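Local coordinates for penicillin-binding protein (Bacillus halodurans, PDB 3TG9), which probably binds penicillin and related compounds, as a membrane-associated protein built on the beta-lactamase family fold, at residues H148-N153 with P261-E266; D268-Y273 with I277-G282; P135-A140 with F157-L162. One frame throughout, in Å; residues are numbered along the deposited sequence.

Contact 1: residues H148-N153 with P261-E266; sequences HRFHYN and PHVHCE
Phe150 reaches from the loop 148-153 to an edge strand of the large antiparallel sheet, where Cys265 and Val263 receive its ring. With CG anti to the backbone N (chi1 -180°), the benzyl group is carried across to the strand. The sulfur of Cys265 then lies over one face of the ring, close to its middle: SG is 3.8 Å from the centroid and only 9° off the normal. This is a sulfur-aromatic contact, and the ring carbon nearest to Cys265 SG is Phe150 CZ, at 3.8 Å. The side chain of Val263 crosses that of Phe150 at about a right angle. Its CG1 methyl is 3.4 Å from Phe150 CD1, a snug approach, and 3.6 Å from Phe150 CB, so one methyl bridges the root and the near side of the ring.

The two partners are alternate residues of strand 263-266, which pairs with strand 269-271. Two residues beyond Phe150, Tyr152 OH is hydrogen-bonded to Ser55 OG and Lys58 NZ, a grouping consistent with the SxxK and (S/Y)xN motifs of penicillin-recognising enzymes. No hydrogen bond links the two segments. Apart from the sulfur-aromatic contact, it is probably mainly dispersion that holds this surface contact, tying the loop of the probable active-site tyrosine to the sheet edge.

Contact 2: residues D268-Y273 with I277-G282; sequences DDYYGY and IKQQDG
Tyr270 and Ile277 form the hydrogen-bonded pair of an antiparallel beta hairpin near the edge of the eight-stranded sheet, each donating its backbone N to the other's O. Gln279 N to Asp268 O, 3.0 Å and almost straight, continues the pairing. Asp269 and Lys278, the neighbouring non-hydrogen-bonded pair, run side by side in the same direction. The lysine chain bends at both chi2 and chi3, which folds NZ back to 2.9 Å from Asp269 OD1 in a salt bridge on the syn lone pair. At the open end of the hairpin, away from the turn, Gln280 crosses Asp268 at about a right angle. Its NE2 meets Asp268 OD2 at 2.8 Å from well above the carboxylate plane, along a bent path of 137°.

The opposite face of the hairpin carries Tyr270 and Ile277, whose CB atoms are 4.1 Å apart, and Pro261 packs against both. The Tyr270 ring also slants past Gln279, with ring and amide planes 45° apart and Gln279 CB 3.8 Å from CE1 of Tyr270, while His264 stacks on the tyrosine. A water in the plane of the Tyr270 ring joins the strands once more, 3.0 Å from Tyr270 OH and donating to Gln279 O at 2.8 Å.

Contact 3: residues P135-A140 with F157-L162; sequences PLFQHA and FILLGL
Helix 155-168 is met by Phe137, whose ring projects from the loop ahead of the helix toward Leu159 and Ile158. The backbones stay well apart, with the CA atoms of Phe137 and Ile158 separated by 10.5 Å; the aromatic side chain spans about half of that distance, and the side chains of Leu159 and Ile158 cover the rest. It arrives edge-on. The CD2 methyl of Leu159 lies in the plane of the ring, 3.9 Å from Phe137 CZ and 4.0 Å from Phe137 CE1. Leu159 CD1 is 4.1 Å from Phe137 CE1, so both methyls of the isopropyl fork meet the rim. The two side chains run in opposing directions and overlap near their ends.

Phe137 opens a type I beta turn that ends at Ala140, closed by a hydrogen bond from Ala140 N to Phe137 O of 2.9 Å. Its chi1 of 68° sets CG between the backbone N and the carbonyl carbon, and from there the ring leaves the turn toward the helix. Ile158 adds a lighter touch on the same rim, its CG2 4.4 Å from Phe137 CZ, whereas the end of its longer branch leads away from the loop.

The three touching residues are all buried, and the contact is wholly apolar. Leu159 reaches beyond it to Leu96 of helix 93-98. The next residue, Leu160, packs on that helix and also on helix 58-70, against Thr61 and Ile65. Phe157 likewise touches Lys58, the lysine of the probable SxxK motif, and its backbone O accepts a hydrogen bond from Ser226 OG.

Overall arrangement
Contacts 1 and 2 meet at one sheet, through the adjacent strands 263-266 and 269-271; their centres are about 11 Å apart, and Val263 O probably accepts a hydrogen bond from Tyr271 N at 2.9 Å. Contact 3 belongs to the helical part, with its centre about 19 Å from that of contact 1 and about 27 Å from that of contact 2. Segments 148-153 and 157-162 adjoin in sequence, so contacts 1 and 3 hold successive parts of the chain. The probable active site lies among them: segment 148-153 of contact 1 carries Tyr152, Tyr271 of contact 2 touches the Ser55, Lys58 and Tyr152 group, and Tyr271 OH packs 4.2 Å from Phe157 CZ of contact 3.

Contact 1: residues H148-N153 with P261-E266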
# COMPACT_ATOMS: atom_id res chain seq x y z
N HIS B 148 -8.89 32.96 20.47
CA HIS B 148 -7.93 34.05 20.30
C HIS B 148 -7.67 34.41 18.83
O HIS B 148 -7.81 35.58 18.45
CB HIS B 148 -6.61 33.76 21.03
CG HIS B 148 -5.68 34.93 21.09
ND1 HIS B 148 -4.47 34.96 20.42
CD2 HIS B 148 -5.79 36.12 21.73
CE1 HIS B 148 -3.87 36.12 20.65
NE2 HIS B 148 -4.65 36.84 21.44
N ARG B 149 -7.28 33.44 18.02
CA ARG B 149 -6.97 33.73 16.62
C ARG B 149 -7.29 32.58 15.67
O ARG B 149 -7.60 31.48 16.10
CB ARG B 149 -5.51 34.13 16.47
CG ARG B 149 -4.53 32.98 16.62
CD ARG B 149 -3.10 33.49 16.64
NE ARG B 149 -2.19 32.63 15.89
CZ ARG B 149 -1.57 31.57 16.41
NH1 ARG B 149 -1.75 31.24 17.68
NH2 ARG B 149 -0.76 30.84 15.65
N PHE B 150 -7.22 32.86 14.37
CA PHE B 150 -7.42 31.84 13.35
C PHE B 150 -6.13 31.06 13.07
O PHE B 150 -5.09 31.65 12.77
CB PHE B 150 -7.97 32.43 12.05
CG PHE B 150 -8.20 31.40 10.97
CD1 PHE B 150 -9.44 30.79 10.83
CD2 PHE B 150 -7.17 31.03 10.11
CE1 PHE B 150 -9.65 29.82 9.84
CE2 PHE B 150 -7.37 30.08 9.12
CZ PHE B 150 -8.62 29.47 8.99
N HIS B 151 -6.20 29.74 13.17
CA HIS B 151 -5.06 28.90 12.86
C HIS B 151 -5.51 27.54 12.33
O HIS B 151 -6.02 26.70 13.08
CB HIS B 151 -4.19 28.71 14.10
CG HIS B 151 -2.83 28.16 13.80
ND1 HIS B 151 -2.58 26.81 13.70
CD2 HIS B 151 -1.65 28.78 13.55
CE1 HIS B 151 -1.31 26.62 13.42
NE2 HIS B 151 -0.72 27.80 13.33
N TYR B 152 -5.31 27.32 11.03
CA TYR B 152 -5.75 26.07 10.41
C TYR B 152 -5.22 24.84 11.15
O TYR B 152 -4.01 24.69 11.34
CB TYR B 152 -5.35 26.01 8.93
CG TYR B 152 -6.07 24.93 8.16
CD1 TYR B 152 -7.34 25.15 7.64
CD2 TYR B 152 -5.50 23.67 7.97
CE1 TYR B 152 -8.02 24.16 6.93
CE2 TYR B 152 -6.17 22.67 7.27
CZ TYR B 152 -7.43 22.92 6.75
OH TYR B 152 -8.11 21.95 6.05
N ASN B 153 -6.13 23.98 11.57
CA ASN B 153 -5.82 22.90 12.49
C ASN B 153 -6.52 21.59 12.12
O ASN B 153 -7.75 21.52 12.10
CB ASN B 153 -6.22 23.33 13.91
CG ASN B 153 -5.71 22.39 14.97
OD1 ASN B 153 -6.02 21.21 14.96
ND2 ASN B 153 -4.94 22.92 15.91
N PRO B 261 -19.48 33.80 7.14
CA PRO B 261 -18.07 34.14 7.34
C PRO B 261 -17.83 34.49 8.80
O PRO B 261 -17.84 35.68 9.15
CB PRO B 261 -17.88 35.38 6.46
CG PRO B 261 -19.07 35.43 5.56
CD PRO B 261 -20.18 34.80 6.32
N HIS B 262 -17.61 33.47 9.63
CA HIS B 262 -17.38 33.65 11.06
C HIS B 262 -16.00 34.21 11.33
O HIS B 262 -15.81 34.97 12.28
CB HIS B 262 -17.50 32.31 11.79
CG HIS B 262 -18.87 31.71 11.73
ND1 HIS B 262 -19.18 30.64 10.93
CD2 HIS B 262 -20.02 32.04 12.38
CE1 HIS B 262 -20.46 30.33 11.08
NE2 HIS B 262 -20.98 31.17 11.96
N VAL B 263 -15.03 33.82 10.52
CA VAL B 263 -13.66 34.26 10.73
C VAL B 263 -13.18 34.97 9.48
O VAL B 263 -13.51 34.56 8.36
CB VAL B 263 -12.70 33.07 11.00
CG1 VAL B 263 -11.29 33.56 11.30
CG2 VAL B 263 -13.22 32.22 12.14
N HIS B 264 -12.42 36.04 9.67
CA HIS B 264 -11.70 36.65 8.57
C HIS B 264 -10.25 36.23 8.70
O HIS B 264 -9.63 36.48 9.73
CB HIS B 264 -11.82 38.17 8.62
CG HIS B 264 -11.13 38.87 7.49
ND1 HIS B 264 -10.93 40.23 7.47
CD2 HIS B 264 -10.59 38.39 6.34
CE1 HIS B 264 -10.30 40.57 6.35
NE2 HIS B 264 -10.09 39.47 5.65
N CYS B 265 -9.71 35.58 7.67
CA CYS B 265 -8.34 35.08 7.72
C CYS B 265 -7.33 36.10 7.20
O CYS B 265 -6.35 36.43 7.88
CB CYS B 265 -8.21 33.79 6.93
SG CYS B 265 -9.61 32.71 7.18
N GLU B 266 -7.56 36.58 5.98
CA GLU B 266 -6.75 37.64 5.40
C GLU B 266 -7.37 38.10 4.09
O GLU B 266 -7.89 37.29 3.32
CB GLU B 266 -5.32 37.15 5.14
CG GLU B 266 -5.18 36.27 3.91
CD GLU B 266 -3.74 36.24 3.37
OE1 GLU B 266 -3.53 35.69 2.27
OE2 GLU B 266 -2.84 36.78 4.05

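Contact 2: residues D268-Y273 with I277-G282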
# COMPACT_ATOMS: atom_id res chain seq x y z
N ASP B 268 -9.38 38.70 1.23
CA ASP B 268 -10.68 38.28 0.73
C ASP B 268 -11.12 36.95 1.31
O ASP B 268 -12.23 36.49 1.05
CB ASP B 268 -10.66 38.17 -0.79
CG ASP B 268 -10.75 39.52 -1.46
OD1 ASP B 268 -10.99 40.52 -0.75
OD2 ASP B 268 -10.59 39.57 -2.71
N ASP B 269 -10.24 36.32 2.08
CA ASP B 269 -10.52 35.01 2.62
C ASP B 269 -11.15 35.04 4.00
O ASP B 269 -10.61 35.62 4.95
CB ASP B 269 -9.25 34.16 2.62
CG ASP B 269 -8.67 33.99 1.24
OD1 ASP B 269 -9.43 33.64 0.32
OD2 ASP B 269 -7.45 34.23 1.08
N TYR B 270 -12.29 34.37 4.10
CA TYR B 270 -12.98 34.15 5.35
C TYR B 270 -13.21 32.65 5.49
O TYR B 270 -13.09 31.92 4.51
CB TYR B 270 -14.31 34.89 5.35
CG TYR B 270 -14.15 36.39 5.19
CD1 TYR B 270 -13.77 36.93 3.98
CD2 TYR B 270 -14.35 37.25 6.27
CE1 TYR B 270 -13.60 38.30 3.83
CE2 TYR B 270 -14.19 38.63 6.13
CZ TYR B 270 -13.81 39.14 4.90
OH TYR B 270 -13.64 40.49 4.74
N TYR B 271 -13.53 32.19 6.69
CA TYR B 271 -13.85 30.79 6.91
C TYR B 271 -15.22 30.70 7.56
O TYR B 271 -15.56 31.52 8.42
CB TYR B 271 -12.80 30.12 7.80
CG TYR B 271 -12.68 28.61 7.63
CD1 TYR B 271 -13.17 27.74 8.60
CD2 TYR B 271 -12.07 28.06 6.52
CE1 TYR B 271 -13.05 26.37 8.46
CE2 TYR B 271 -11.94 26.70 6.36
CZ TYR B 271 -12.44 25.85 7.34
OH TYR B 271 -12.32 24.49 7.19
N GLY B 272 -16.02 29.72 7.14
CA GLY B 272 -17.32 29.49 7.74
C GLY B 272 -17.21 28.35 8.73
O GLY B 272 -16.29 28.31 9.54
N TYR B 273 -18.15 27.42 8.66
CA TYR B 273 -18.03 26.15 9.34
C TYR B 273 -17.51 25.09 8.37
O TYR B 273 -18.28 24.51 7.61
CB TYR B 273 -19.37 25.71 9.91
CG TYR B 273 -19.80 26.42 11.18
CD1 TYR B 273 -18.88 27.11 11.96
CD2 TYR B 273 -21.12 26.36 11.62
CE1 TYR B 273 -19.27 27.75 13.13
CE2 TYR B 273 -21.51 26.99 12.78
CZ TYR B 273 -20.59 27.68 13.53
OH TYR B 273 -20.99 28.30 14.69
N ILE B 277 -14.57 30.93 2.35
CA ILE B 277 -15.44 31.92 1.72
C ILE B 277 -14.64 33.03 1.06
O ILE B 277 -13.73 33.61 1.66
CB ILE B 277 -16.40 32.54 2.74
CG1 ILE B 277 -17.25 31.45 3.39
CG2 ILE B 277 -17.29 33.60 2.08
CD1 ILE B 277 -18.04 31.92 4.58
N LYS B 278 -14.97 33.32 -0.20
CA LYS B 278 -14.33 34.41 -0.91
C LYS B 278 -15.30 35.57 -0.96
O LYS B 278 -16.38 35.46 -1.53
CB LYS B 278 -13.94 33.98 -2.32
CG LYS B 278 -13.02 34.97 -3.03
CD LYS B 278 -11.60 34.87 -2.49
CE LYS B 278 -11.09 33.44 -2.60
NZ LYS B 278 -9.61 33.39 -2.53
N GLN B 279 -14.91 36.67 -0.32
CA GLN B 279 -15.77 37.85 -0.25
C GLN B 279 -14.98 39.10 -0.60
O GLN B 279 -14.03 39.48 0.09
CB GLN B 279 -16.35 37.99 1.16
CG GLN B 279 -17.39 39.08 1.29
CD GLN B 279 -17.76 39.33 2.73
OE1 GLN B 279 -18.72 38.77 3.25
NE2 GLN B 279 -16.98 40.17 3.41
N GLN B 280 -15.38 39.75 -1.69
CA GLN B 280 -14.66 40.90 -2.20
C GLN B 280 -15.64 41.99 -2.64
O GLN B 280 -16.63 41.71 -3.32
CB GLN B 280 -13.77 40.48 -3.37
CG GLN B 280 -14.47 39.58 -4.38
CD GLN B 280 -13.53 38.57 -5.04
OE1 GLN B 280 -13.84 38.01 -6.09
NE2 GLN B 280 -12.38 38.33 -4.41
N ASP B 281 -15.35 43.22 -2.23
CA ASP B 281 -16.19 44.37 -2.57
C ASP B 281 -17.61 44.18 -2.03
O ASP B 281 -18.58 44.45 -2.73
CB ASP B 281 -16.21 44.61 -4.08
CG ASP B 281 -14.81 44.82 -4.67
OD1 ASP B 281 -14.09 45.73 -4.18
OD2 ASP B 281 -14.44 44.10 -5.62
N GLY B 282 -17.71 43.71 -0.79
CA GLY B 282 -18.98 43.53 -0.12
C GLY B 282 -19.94 42.53 -0.77
O GLY B 282 -21.15 42.70 -0.69
O HOH W 1 -13.37 41.47 1.92

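Contact 3: residues P135-A140 with F157-L162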
# COMPACT_ATOMS: atom_id res chain seq x y z
N PRO B 135 -3.40 10.14 20.51
CA PRO B 135 -2.07 10.16 21.13
C PRO B 135 -1.11 11.10 20.42
O PRO B 135 -0.17 11.58 21.04
CB PRO B 135 -1.58 8.71 20.96
CG PRO B 135 -2.82 7.91 20.83
CD PRO B 135 -3.79 8.78 20.09
N LEU B 136 -1.36 11.37 19.14
CA LEU B 136 -0.46 12.19 18.32
C LEU B 136 -0.47 13.68 18.69
O LEU B 136 0.36 14.44 18.19
CB LEU B 136 -0.80 12.04 16.83
CG LEU B 136 -0.75 10.64 16.23
CD1 LEU B 136 -1.07 10.68 14.74
CD2 LEU B 136 0.62 9.99 16.48
N PHE B 137 -1.40 14.09 19.55
CA PHE B 137 -1.50 15.51 19.88
C PHE B 137 -2.14 15.82 21.23
O PHE B 137 -1.94 16.91 21.77
CB PHE B 137 -2.25 16.25 18.77
CG PHE B 137 -3.71 15.89 18.66
CD1 PHE B 137 -4.68 16.66 19.30
CD2 PHE B 137 -4.12 14.80 17.91
CE1 PHE B 137 -6.03 16.33 19.20
CE2 PHE B 137 -5.47 14.46 17.80
CZ PHE B 137 -6.42 15.23 18.44
N GLN B 138 -2.90 14.87 21.77
CA GLN B 138 -3.75 15.13 22.93
C GLN B 138 -2.97 15.58 24.16
O GLN B 138 -3.53 16.24 25.03
CB GLN B 138 -4.60 13.90 23.27
CG GLN B 138 -3.88 12.84 24.08
CD GLN B 138 -4.71 11.59 24.28
OE1 GLN B 138 -4.27 10.49 23.96
NE2 GLN B 138 -5.92 11.76 24.79
N HIS B 139 -1.69 15.22 24.24
CA HIS B 139 -0.87 15.55 25.41
C HIS B 139 -0.04 16.81 25.21
O HIS B 139 0.69 17.23 26.11
CB HIS B 139 0.06 14.39 25.76
CG HIS B 139 -0.66 13.14 26.16
ND1 HIS B 139 -1.57 13.10 27.19
CD2 HIS B 139 -0.58 11.87 25.67
CE1 HIS B 139 -2.03 11.87 27.32
NE2 HIS B 139 -1.45 11.11 26.41
N ALA B 140 -0.14 17.40 24.03
CA ALA B 140 0.63 18.61 23.74
C ALA B 140 -0.11 19.84 24.27
O ALA B 140 -1.34 19.82 24.42
CB ALA B 140 0.89 18.73 22.24
N PHE B 157 -10.27 18.98 13.58
CA PHE B 157 -11.34 18.29 12.87
C PHE B 157 -11.41 16.81 13.18
O PHE B 157 -12.45 16.18 12.99
CB PHE B 157 -11.30 18.58 11.36
CG PHE B 157 -12.14 19.77 10.98
CD1 PHE B 157 -11.78 21.05 11.39
CD2 PHE B 157 -13.30 19.61 10.24
CE1 PHE B 157 -12.56 22.15 11.06
CE2 PHE B 157 -14.09 20.71 9.91
CZ PHE B 157 -13.71 21.98 10.32
N ILE B 158 -10.30 16.26 13.68
CA ILE B 158 -10.35 14.93 14.29
C ILE B 158 -11.26 14.98 15.52
O ILE B 158 -12.15 14.14 15.67
CB ILE B 158 -8.96 14.43 14.75
CG1 ILE B 158 -8.05 14.19 13.55
CG2 ILE B 158 -9.11 13.16 15.58
CD1 ILE B 158 -8.52 13.06 12.66
N LEU B 159 -11.04 15.97 16.38
CA LEU B 159 -11.85 16.14 17.58
C LEU B 159 -13.34 16.25 17.25
O LEU B 159 -14.19 15.66 17.93
CB LEU B 159 -11.38 17.34 18.40
CG LEU B 159 -9.97 17.21 18.99
CD1 LEU B 159 -9.48 18.53 19.60
CD2 LEU B 159 -9.91 16.09 20.02
N LEU B 160 -13.67 17.01 16.21
CA LEU B 160 -15.05 17.10 15.76
C LEU B 160 -15.58 15.71 15.33
O LEU B 160 -16.72 15.36 15.62
CB LEU B 160 -15.19 18.11 14.62
CG LEU B 160 -15.16 19.61 14.97
CD1 LEU B 160 -15.15 20.46 13.71
CD2 LEU B 160 -16.33 20.02 15.87
N GLY B 161 -14.75 14.93 14.66
CA GLY B 161 -15.14 13.59 14.26
C GLY B 161 -15.47 12.72 15.45
O GLY B 161 -16.44 11.96 15.44
N LEU B 162 -14.65 12.84 16.49
CA LEU B 162 -14.89 12.11 17.74
C LEU B 162 -16.19 12.56 18.41
O LEU B 162 -16.86 11.76 19.07
CB LEU B 162 -13.69 12.28 18.67
CG LEU B 162 -12.48 11.49 18.16
CD1 LEU B 162 -11.23 11.77 18.98
CD2 LEU B 162 -12.80 10.01 18.15